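Local coordinates for FrpC operon protein (Neisseria meningitidis, PDB 5EDF), which is of uncertain function but binds FrpC, an RTX protein, and is iron-regulated and putatively involved in adhesion, at residues M28-Q40 and S57-K69. Numbering follows the deposited sequence.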
HETATM    1  N   MSE A  28      -4.923  16.156   6.123  1.00 15.15           N
HETATM    2  CA  MSE A  28      -4.852  15.366   4.931  1.00 15.22           C
HETATM    3  C   MSE A  28      -6.231  15.388   4.336  1.00 14.74           C
HETATM    4  O   MSE A  28      -7.217  15.170   5.065  1.00 16.31           O
HETATM    5  CB  MSE A  28      -4.500  13.938   5.289  1.00 19.67           C
HETATM    6  CG  MSE A  28      -4.079  13.111   4.152  1.00 24.56           C
HETATM    7 SE   MSE A  28      -3.036  11.519   4.662  1.00 20.79          SE
HETATM    8  CE  MSE A  28      -1.205  12.061   4.261  1.00 20.56           C
ATOM      9  N   VAL A  29      -6.329  15.632   3.041  1.00 13.10           N
ATOM     10  CA  VAL A  29      -7.625  15.762   2.360  1.00 13.82           C
ATOM     11  C   VAL A  29      -7.686  14.658   1.301  1.00 13.34           C
ATOM     12  O   VAL A  29      -6.869  14.655   0.388  1.00 14.47           O
ATOM     13  CB  VAL A  29      -7.824  17.152   1.727  1.00 14.83           C
ATOM     14  CG1 VAL A  29      -9.139  17.202   0.962  1.00 17.89           C
ATOM     15  CG2 VAL A  29      -7.802  18.204   2.819  1.00 18.47           C
ATOM     16  N   ILE A  30      -8.597  13.692   1.466  1.00 12.52           N
ATOM     17  CA  ILE A  30      -8.580  12.450   0.694  1.00 12.47           C
ATOM     18  C   ILE A  30      -9.823  12.346  -0.157  1.00 12.10           C
ATOM     19  O   ILE A  30     -10.931  12.394   0.382  1.00 12.08           O
ATOM     20  CB  ILE A  30      -8.489  11.241   1.636  1.00 11.24           C
ATOM     21  CG1 ILE A  30      -7.237  11.373   2.509  1.00 14.60           C
ATOM     22  CG2 ILE A  30      -8.458   9.909   0.829  1.00 11.65           C
ATOM     23  CD1 ILE A  30      -6.924  10.160   3.369  1.00 14.05           C
ATOM     24  N   PRO A  31      -9.677  12.165  -1.482  1.00 11.92           N
ATOM     25  CA  PRO A  31     -10.879  11.872  -2.284  1.00 12.87           C
ATOM     26  C   PRO A  31     -11.614  10.653  -1.748  1.00 11.25           C
ATOM     27  O   PRO A  31     -10.979   9.638  -1.428  1.00 11.55           O
ATOM     28  CB  PRO A  31     -10.336  11.648  -3.690  1.00 12.70           C
ATOM     29  CG  PRO A  31      -9.019  12.400  -3.702  1.00 11.44           C
ATOM     30  CD  PRO A  31      -8.470  12.207  -2.309  1.00 12.21           C
ATOM     31  N   TYR A  32     -12.920  10.746  -1.577  1.00 12.04           N
ATOM     32  CA  TYR A  32     -13.625   9.804  -0.743  1.00 12.06           C
ATOM     33  C   TYR A  32     -13.687   8.409  -1.298  1.00 11.26           C
ATOM     34  O   TYR A  32     -13.897   7.449  -0.533  1.00 12.13           O
ATOM     35  CB  TYR A  32     -15.010  10.344  -0.354  1.00 11.63           C
ATOM     36  CG  TYR A  32     -16.128  10.184  -1.340  1.00 11.54           C
ATOM     37  CD1 TYR A  32     -16.019  10.528  -2.684  1.00 12.90           C
ATOM     38  CD2 TYR A  32     -17.371   9.751  -0.900  1.00 13.48           C
ATOM     39  CE1 TYR A  32     -17.097  10.407  -3.556  1.00 13.56           C
ATOM     40  CE2 TYR A  32     -18.423   9.651  -1.746  1.00 13.56           C
ATOM     41  CZ  TYR A  32     -18.313   9.982  -3.075  1.00 13.10           C
ATOM     42  OH  TYR A  32     -19.388   9.909  -3.933  1.00 15.14           O
ATOM     43  N   GLY A  33     -13.479   8.232  -2.599  1.00 11.53           N
ATOM     44  CA  GLY A  33     -13.421   6.919  -3.183  1.00 11.62           C
ATOM     45  C   GLY A  33     -12.277   6.039  -2.742  1.00 10.19           C
ATOM     46  O   GLY A  33     -12.305   4.841  -2.976  1.00 11.52           O
ATOM     47  N   TYR A  34     -11.287   6.617  -2.051  1.00 11.41           N
ATOM     48  CA  TYR A  34     -10.203   5.835  -1.451  1.00 10.08           C
ATOM     49  C   TYR A  34     -10.546   5.320  -0.062  1.00  9.00           C
ATOM     50  O   TYR A  34      -9.709   4.715   0.573  1.00 10.17           O
ATOM     51  CB  TYR A  34      -8.944   6.713  -1.362  1.00 11.77           C
ATOM     52  CG  TYR A  34      -8.345   7.026  -2.712  1.00 10.53           C
ATOM     53  CD1 TYR A  34      -7.700   6.049  -3.474  1.00 12.91           C
ATOM     54  CD2 TYR A  34      -8.450   8.295  -3.256  1.00 12.49           C
ATOM     55  CE1 TYR A  34      -7.167   6.351  -4.726  1.00 12.38           C
ATOM     56  CE2 TYR A  34      -7.899   8.583  -4.478  1.00 12.41           C
ATOM     57  CZ  TYR A  34      -7.258   7.616  -5.211  1.00 12.50           C
ATOM     58  OH  TYR A  34      -6.731   7.904  -6.465  1.00 14.42           O
ATOM     59  N   LEU A  35     -11.777   5.555   0.389  1.00 10.56           N
ATOM     60  CA  LEU A  35     -12.211   5.248   1.761  1.00 10.10           C
ATOM     61  C   LEU A  35     -13.295   4.183   1.841  1.00 10.71           C
ATOM     62  O   LEU A  35     -14.212   4.280   2.670  1.00 11.52           O
ATOM     63  CB  LEU A  35     -12.647   6.531   2.479  1.00 12.34           C
ATOM     64  CG  LEU A  35     -11.593   7.657   2.523  1.00 11.80           C
ATOM     65  CD1 LEU A  35     -12.255   8.965   2.968  1.00 13.66           C
ATOM     66  CD2 LEU A  35     -10.399   7.287   3.381  1.00 12.99           C
ATOM     67  N   ALA A  36     -13.174   3.141   1.033  1.00 11.05           N
ATOM     68  CA  ALA A  36     -14.207   2.122   0.952  1.00 11.21           C
ATOM     69  C   ALA A  36     -14.523   1.435   2.280  1.00 13.24           C
ATOM     70  O   ALA A  36     -15.659   0.951   2.488  1.00 14.22           O
ATOM     71  CB  ALA A  36     -13.877   1.074  -0.134  1.00 12.73           C
ATOM     72  N   ARG A  37     -13.554   1.346   3.192  1.00 12.66           N
ATOM     73  CA  ARG A  37     -13.870   0.742   4.502  1.00 12.51           C
ATOM     74  C   ARG A  37     -14.750   1.630   5.402  1.00 13.94           C
ATOM     75  O   ARG A  37     -15.354   1.145   6.376  1.00 16.04           O
ATOM     76  CB  ARG A  37     -12.618   0.364   5.276  1.00 12.65           C
ATOM     77  CG  ARG A  37     -11.863  -0.768   4.672  1.00 13.59           C
ATOM     78  CD  ARG A  37     -10.588  -1.080   5.423  1.00 15.22           C
ATOM     79  NE  ARG A  37      -9.930  -2.293   4.989  1.00 15.21           N
ATOM     80  CZ  ARG A  37     -10.177  -3.515   5.443  1.00 16.83           C
ATOM     81  NH1 ARG A  37     -11.109  -3.715   6.380  1.00 21.17           N
ATOM     82  NH2 ARG A  37      -9.480  -4.527   4.994  1.00 18.66           N
ATOM     83  N   TYR A  38     -14.856   2.888   5.036  1.00 12.94           N
ATOM     84  CA  TYR A  38     -15.588   3.882   5.833  1.00 12.95           C
ATOM     85  C   TYR A  38     -16.936   4.135   5.202  1.00 14.16           C
ATOM     86  O   TYR A  38     -17.292   5.258   4.856  1.00 13.84           O
ATOM     87  CB  TYR A  38     -14.761   5.164   5.929  1.00 12.63           C
ATOM     88  CG  TYR A  38     -13.378   5.052   6.504  1.00 14.85           C
ATOM     89  CD1 TYR A  38     -13.085   5.507   7.755  1.00 16.68           C
ATOM     90  CD2 TYR A  38     -12.320   4.611   5.739  1.00 13.50           C
ATOM     91  CE1 TYR A  38     -11.782   5.493   8.270  1.00 17.03           C
ATOM     92  CE2 TYR A  38     -11.034   4.596   6.241  1.00 14.63           C
ATOM     93  CZ  TYR A  38     -10.768   5.042   7.484  1.00 16.32           C
ATOM     94  OH  TYR A  38      -9.490   5.013   7.989  1.00 17.96           O
ATOM     95  N   THR A  39     -17.699   3.059   5.077  1.00 15.07           N
ATOM     96  CA  THR A  39     -18.983   3.066   4.395  1.00 16.47           C
ATOM     97  C   THR A  39     -19.997   2.286   5.224  1.00 16.75           C
ATOM     98  O   THR A  39     -19.626   1.535   6.169  1.00 19.36           O
ATOM     99  CB  THR A  39     -18.900   2.466   2.970  1.00 18.74           C
ATOM    100  OG1 THR A  39     -18.368   1.120   3.048  1.00 21.26           O
ATOM    101  CG2 THR A  39     -18.017   3.253   2.100  1.00 15.96           C
ATOM    102  N   GLN A  40     -21.260   2.465   4.860  1.00 19.31           N
ATOM    103  CA  GLN A  40     -22.357   1.691   5.422  1.00 23.16           C
ATOM    104  C   GLN A  40     -23.255   1.212   4.296  1.00 27.50           C
ATOM    105  O   GLN A  40     -23.247   1.772   3.206  1.00 23.65           O
ATOM    106  CB  GLN A  40     -23.142   2.540   6.414  1.00 23.31           C
ATOM    107  CG  GLN A  40     -22.355   2.917   7.649  1.00 25.15           C
ATOM    108  CD  GLN A  40     -23.155   3.748   8.616  1.00 31.50           C
ATOM    109  OE1 GLN A  40     -24.083   4.452   8.226  1.00 36.73           O
ATOM    110  NE2 GLN A  40     -22.804   3.664   9.890  1.00 38.18           N
ATOM    111  N   SER A  57     -10.256  13.829  13.675  1.00 17.74           N
ATOM    112  CA  SER A  57      -8.993  13.672  14.412  1.00 18.92           C
ATOM    113  C   SER A  57      -8.696  12.198  14.578  1.00 20.01           C
ATOM    114  O   SER A  57      -9.471  11.469  15.193  1.00 23.50           O
ATOM    115  CB  SER A  57      -9.097  14.328  15.787  1.00 21.73           C
ATOM    116  OG  SER A  57      -9.256  15.723  15.691  1.00 25.17           O
ATOM    117  N   ILE A  58      -7.606  11.720  13.982  1.00 17.06           N
ATOM    118  CA  ILE A  58      -7.321  10.285  13.936  1.00 18.53           C
ATOM    119  C   ILE A  58      -5.842  10.033  14.208  1.00 15.93           C
ATOM    120  O   ILE A  58      -5.055  10.975  14.242  1.00 18.64           O
ATOM    121  CB  ILE A  58      -7.712   9.692  12.566  1.00 18.22           C
ATOM    122  CG1 ILE A  58      -7.089  10.470  11.392  1.00 24.88           C
ATOM    123  CG2 ILE A  58      -9.209   9.829  12.324  1.00 20.40           C
ATOM    124  CD1 ILE A  58      -5.716  10.373  11.263  1.00 30.26           C
ATOM    125  N   ASN A  59      -5.500   8.793  14.498  1.00 16.89           N
ATOM    126  CA  ASN A  59      -4.113   8.335  14.575  1.00 17.26           C
ATOM    127  C   ASN A  59      -3.668   7.587  13.336  1.00 15.84           C
ATOM    128  O   ASN A  59      -2.481   7.474  13.090  1.00 15.91           O
ATOM    129  CB  ASN A  59      -3.921   7.393  15.783  1.00 21.43           C
ATOM    130  CG  ASN A  59      -4.246   8.048  17.106  1.00 29.59           C
ATOM    131  OD1 ASN A  59      -4.815   7.413  17.989  1.00 39.25           O
ATOM    132  ND2 ASN A  59      -3.880   9.308  17.249  1.00 27.33           N
ATOM    133  N   LEU A  60      -4.600   7.015  12.582  1.00 14.86           N
ATOM    134  CA  LEU A  60      -4.271   6.305  11.364  1.00 13.59           C
ATOM    135  C   LEU A  60      -5.431   6.428  10.400  1.00 12.90           C
ATOM    136  O   LEU A  60      -6.588   6.603  10.839  1.00 14.11           O
ATOM    137  CB  LEU A  60      -3.941   4.815  11.614  1.00 18.05           C
ATOM    138  CG  LEU A  60      -5.105   3.883  11.922  1.00 18.22           C
ATOM    139  CD1 LEU A  60      -5.785   3.335  10.699  1.00 19.58           C
ATOM    140  CD2 LEU A  60      -4.603   2.717  12.797  1.00 26.93           C
ATOM    141  N   ILE A  61      -5.121   6.346   9.114  1.00 11.64           N
ATOM    142  CA  ILE A  61      -6.095   6.248   8.046  1.00 11.71           C
ATOM    143  C   ILE A  61      -5.769   4.998   7.257  1.00 11.59           C
ATOM    144  O   ILE A  61      -4.597   4.749   6.977  1.00 13.00           O
ATOM    145  CB  ILE A  61      -6.026   7.447   7.074  1.00 12.68           C
ATOM    146  CG1 ILE A  61      -6.168   8.783   7.829  1.00 17.06           C
ATOM    147  CG2 ILE A  61      -7.121   7.307   5.980  1.00 17.77           C
ATOM    148  CD1 ILE A  61      -5.876   9.978   6.934  1.00 18.45           C
ATOM    149  N   GLU A  62      -6.772   4.212   6.891  1.00 10.74           N
ATOM    150  CA  GLU A  62      -6.593   3.017   6.079  1.00 11.08           C
ATOM    151  C   GLU A  62      -7.325   3.226   4.789  1.00 10.67           C
ATOM    152  O   GLU A  62      -8.545   3.076   4.726  1.00 11.42           O
ATOM    153  CB  GLU A  62      -7.080   1.744   6.799  1.00 11.07           C
ATOM    154  CG  GLU A  62      -6.792   0.458   6.033  1.00 12.42           C
ATOM    155  CD  GLU A  62      -7.195  -0.779   6.777  1.00 18.92           C
ATOM    156  OE1 GLU A  62      -8.107  -0.709   7.640  1.00 20.96           O
ATOM    157  OE2 GLU A  62      -6.600  -1.851   6.512  1.00 19.30           O
ATOM    158  N   ILE A  63      -6.628   3.647   3.744  1.00  9.68           N
ATOM    159  CA  ILE A  63      -7.230   3.762   2.416  1.00 10.48           C
ATOM    160  C   ILE A  63      -7.231   2.411   1.727  1.00  9.66           C
ATOM    161  O   ILE A  63      -6.461   1.512   2.116  1.00 10.57           O
ATOM    162  CB  ILE A  63      -6.532   4.834   1.545  1.00 10.16           C
ATOM    163  CG1 ILE A  63      -5.095   4.462   1.181  1.00 10.99           C
ATOM    164  CG2 ILE A  63      -6.621   6.210   2.211  1.00 11.75           C
ATOM    165  CD1 ILE A  63      -4.512   5.333   0.028  1.00 12.40           C
ATOM    166  N   SER A  64      -8.069   2.257   0.718  1.00  9.86           N
ATOM    167  CA  SER A  64      -8.158   1.016  -0.030  1.00 10.21           C
ATOM    168  C   SER A  64      -8.106   1.365  -1.501  1.00 10.85           C
ATOM    169  O   SER A  64      -8.799   2.254  -1.965  1.00 11.76           O
ATOM    170  CB  SER A  64      -9.433   0.236   0.357  1.00 10.46           C
ATOM    171  OG  SER A  64      -9.526  -0.045   1.743  1.00 12.05           O
ATOM    172  N   VAL A  65      -7.244   0.669  -2.233  1.00 10.96           N
ATOM    173  CA  VAL A  65      -7.085   0.876  -3.668  1.00 11.51           C
ATOM    174  C   VAL A  65      -7.278  -0.403  -4.463  1.00 10.43           C
ATOM    175  O   VAL A  65      -6.799  -1.480  -4.081  1.00 11.44           O
ATOM    176  CB  VAL A  65      -5.727   1.477  -4.019  1.00 12.35           C
ATOM    177  CG1 VAL A  65      -5.551   2.904  -3.447  1.00 14.24           C
ATOM    178  CG2 VAL A  65      -4.571   0.588  -3.508  1.00 13.97           C
ATOM    179  N   TYR A  66      -8.000  -0.284  -5.560  1.00 11.67           N
ATOM    180  CA  TYR A  66      -8.088  -1.350  -6.530  1.00 13.49           C
ATOM    181  C   TYR A  66      -6.869  -1.272  -7.433  1.00 13.36           C
ATOM    182  O   TYR A  66      -6.519  -0.188  -7.925  1.00 14.68           O
ATOM    183  CB  TYR A  66      -9.374  -1.209  -7.363  1.00 14.12           C
ATOM    184  CG  TYR A  66      -9.519  -2.149  -8.542  1.00 13.53           C
ATOM    185  CD1 TYR A  66      -9.641  -3.511  -8.363  1.00 14.89           C
ATOM    186  CD2 TYR A  66      -9.539  -1.666  -9.819  1.00 13.64           C
ATOM    187  CE1 TYR A  66      -9.786  -4.366  -9.427  1.00 16.25           C
ATOM    188  CE2 TYR A  66      -9.716  -2.519 -10.884  1.00 15.46           C
ATOM    189  CZ  TYR A  66      -9.813  -3.861 -10.680  1.00 15.22           C
ATOM    190  OH  TYR A  66      -9.978  -4.735 -11.767  1.00 19.40           O
ATOM    191  N   TYR A  67      -6.210  -2.405  -7.642  1.00 14.23           N
ATOM    192  CA  TYR A  67      -5.051  -2.430  -8.546  1.00 14.33           C
ATOM    193  C   TYR A  67      -5.425  -3.199  -9.783  1.00 16.31           C
ATOM    194  O   TYR A  67      -6.113  -4.214  -9.727  1.00 16.87           O
ATOM    195  CB  TYR A  67      -3.788  -2.961  -7.864  1.00 13.63           C
ATOM    196  CG  TYR A  67      -3.783  -4.453  -7.528  1.00 12.56           C
ATOM    197  CD1 TYR A  67      -3.386  -5.391  -8.451  1.00 15.65           C
ATOM    198  CD2 TYR A  67      -4.218  -4.903  -6.290  1.00 11.78           C
ATOM    199  CE1 TYR A  67      -3.397  -6.741  -8.145  1.00 17.04           C
ATOM    200  CE2 TYR A  67      -4.213  -6.228  -5.964  1.00 13.43           C
ATOM    201  CZ  TYR A  67      -3.797  -7.159  -6.886  1.00 15.23           C
ATOM    202  OH  TYR A  67      -3.810  -8.496  -6.532  1.00 16.64           O
ATOM    203  N   LYS A  68      -4.996  -2.646 -10.920  1.00 15.55           N
ATOM    204  CA  LYS A  68      -5.422  -3.124 -12.228  1.00 21.89           C
ATOM    205  C   LYS A  68      -4.285  -3.156 -13.238  1.00 20.09           C
ATOM    206  O   LYS A  68      -3.504  -2.212 -13.339  1.00 19.71           O
ATOM    207  CB  LYS A  68      -6.524  -2.176 -12.726  1.00 25.82           C
ATOM    208  CG  LYS A  68      -7.167  -2.537 -14.012  1.00 29.13           C
ATOM    209  CD  LYS A  68      -8.253  -1.552 -14.381  1.00 26.35           C
ATOM    210  CE  LYS A  68      -7.743  -0.228 -14.927  1.00 25.69           C
ATOM    211  NZ  LYS A  68      -8.858   0.621 -15.463  1.00 27.23           N
ATOM    212  N   LYS A  69      -4.225  -4.230 -14.040  1.00 22.72           N
ATOM    213  CA  LYS A  69      -3.223  -4.353 -15.089  1.00 30.82           C
ATOM    214  C   LYS A  69      -3.639  -3.515 -16.309  1.00 26.60           C
ATOM    215  O   LYS A  69      -4.803  -3.573 -16.727  1.00 29.79           O
ATOM    216  CB  LYS A  69      -3.104  -5.823 -15.474  1.00 35.43           C
ATOM    217  CG  LYS A  69      -1.923  -6.161 -16.343  1.00 41.99           C
ATOM    218  CD  LYS A  69      -0.645  -6.115 -15.544  1.00 44.89           C
ATOM    219  CE  LYS A  69       0.547  -6.429 -16.415  1.00 43.56           C
ATOM    220  NZ  LYS A  69       0.680  -7.894 -16.652  1.00 52.49           N
TER
HETATM  221  O   HOH W   1     -10.705   2.150   3.103  1.00 11.76           O
HETATM  222  O   HOH W   2      -9.097   6.632  10.094  1.00 22.89           O
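A type I beta turn, L35 to Y38, and the 3-10 segment 32-34 before it pack against strand 61-69 of the large antiparallel sheet. Two direct hydrogen bonds join them. S64 N gives its hydrogen to Y34 O at 3.0 Å. The same oxygen also takes a CA-H...O contact from I63 CA. Further back along the strand, E62 N donates almost straight (174°) to Y38 OH. The Y38 phenol reaches down to the strand. Its ring meets E62 O edge-on, with Y38 CE2 3.3 Å from that oxygen. Water 2 links Y38 OH to L60 O.

The Y38 hydroxyl of the turn thus takes one backbone N-H of a sheet strand, from E62, and the Y34 carbonyl of the preceding 3-10 segment takes a second, from S64. Water 1 fills in between: it accepts from R37 N and donates to E62 O and S64 OG. The R37 guanidinium and E62 carboxylate planes are nearly parallel, 4° apart, with E62 OE2 over one face of the guanidinium. R37 NE is 3.6 Å from E62 OE1, but no N-H points at it, so the attraction is of charge alone. D100 on the neighbouring strand 98-105 pairs with R37 NE and hydrogen-bonds S64 OG.

On the buried side, strand 28-31, from the small mixed sheet, runs at 30° to strand 61-69, with axes 10.2 Å apart. Side chains bridge this gap. I30 CD1 and I61 CD1 meet tip to tip at 3.7 Å, and the selenium of M28, a selenomethionine introduced for this crystal structure, touches I61 CD1 as well. L35 CD2 touches both I61 CG2 and I63 CG2. The Y34 ring turns its CD1 edge to V65 CG1 at 3.8 Å, and helix 205-224 covers both residues through L218 and Y211.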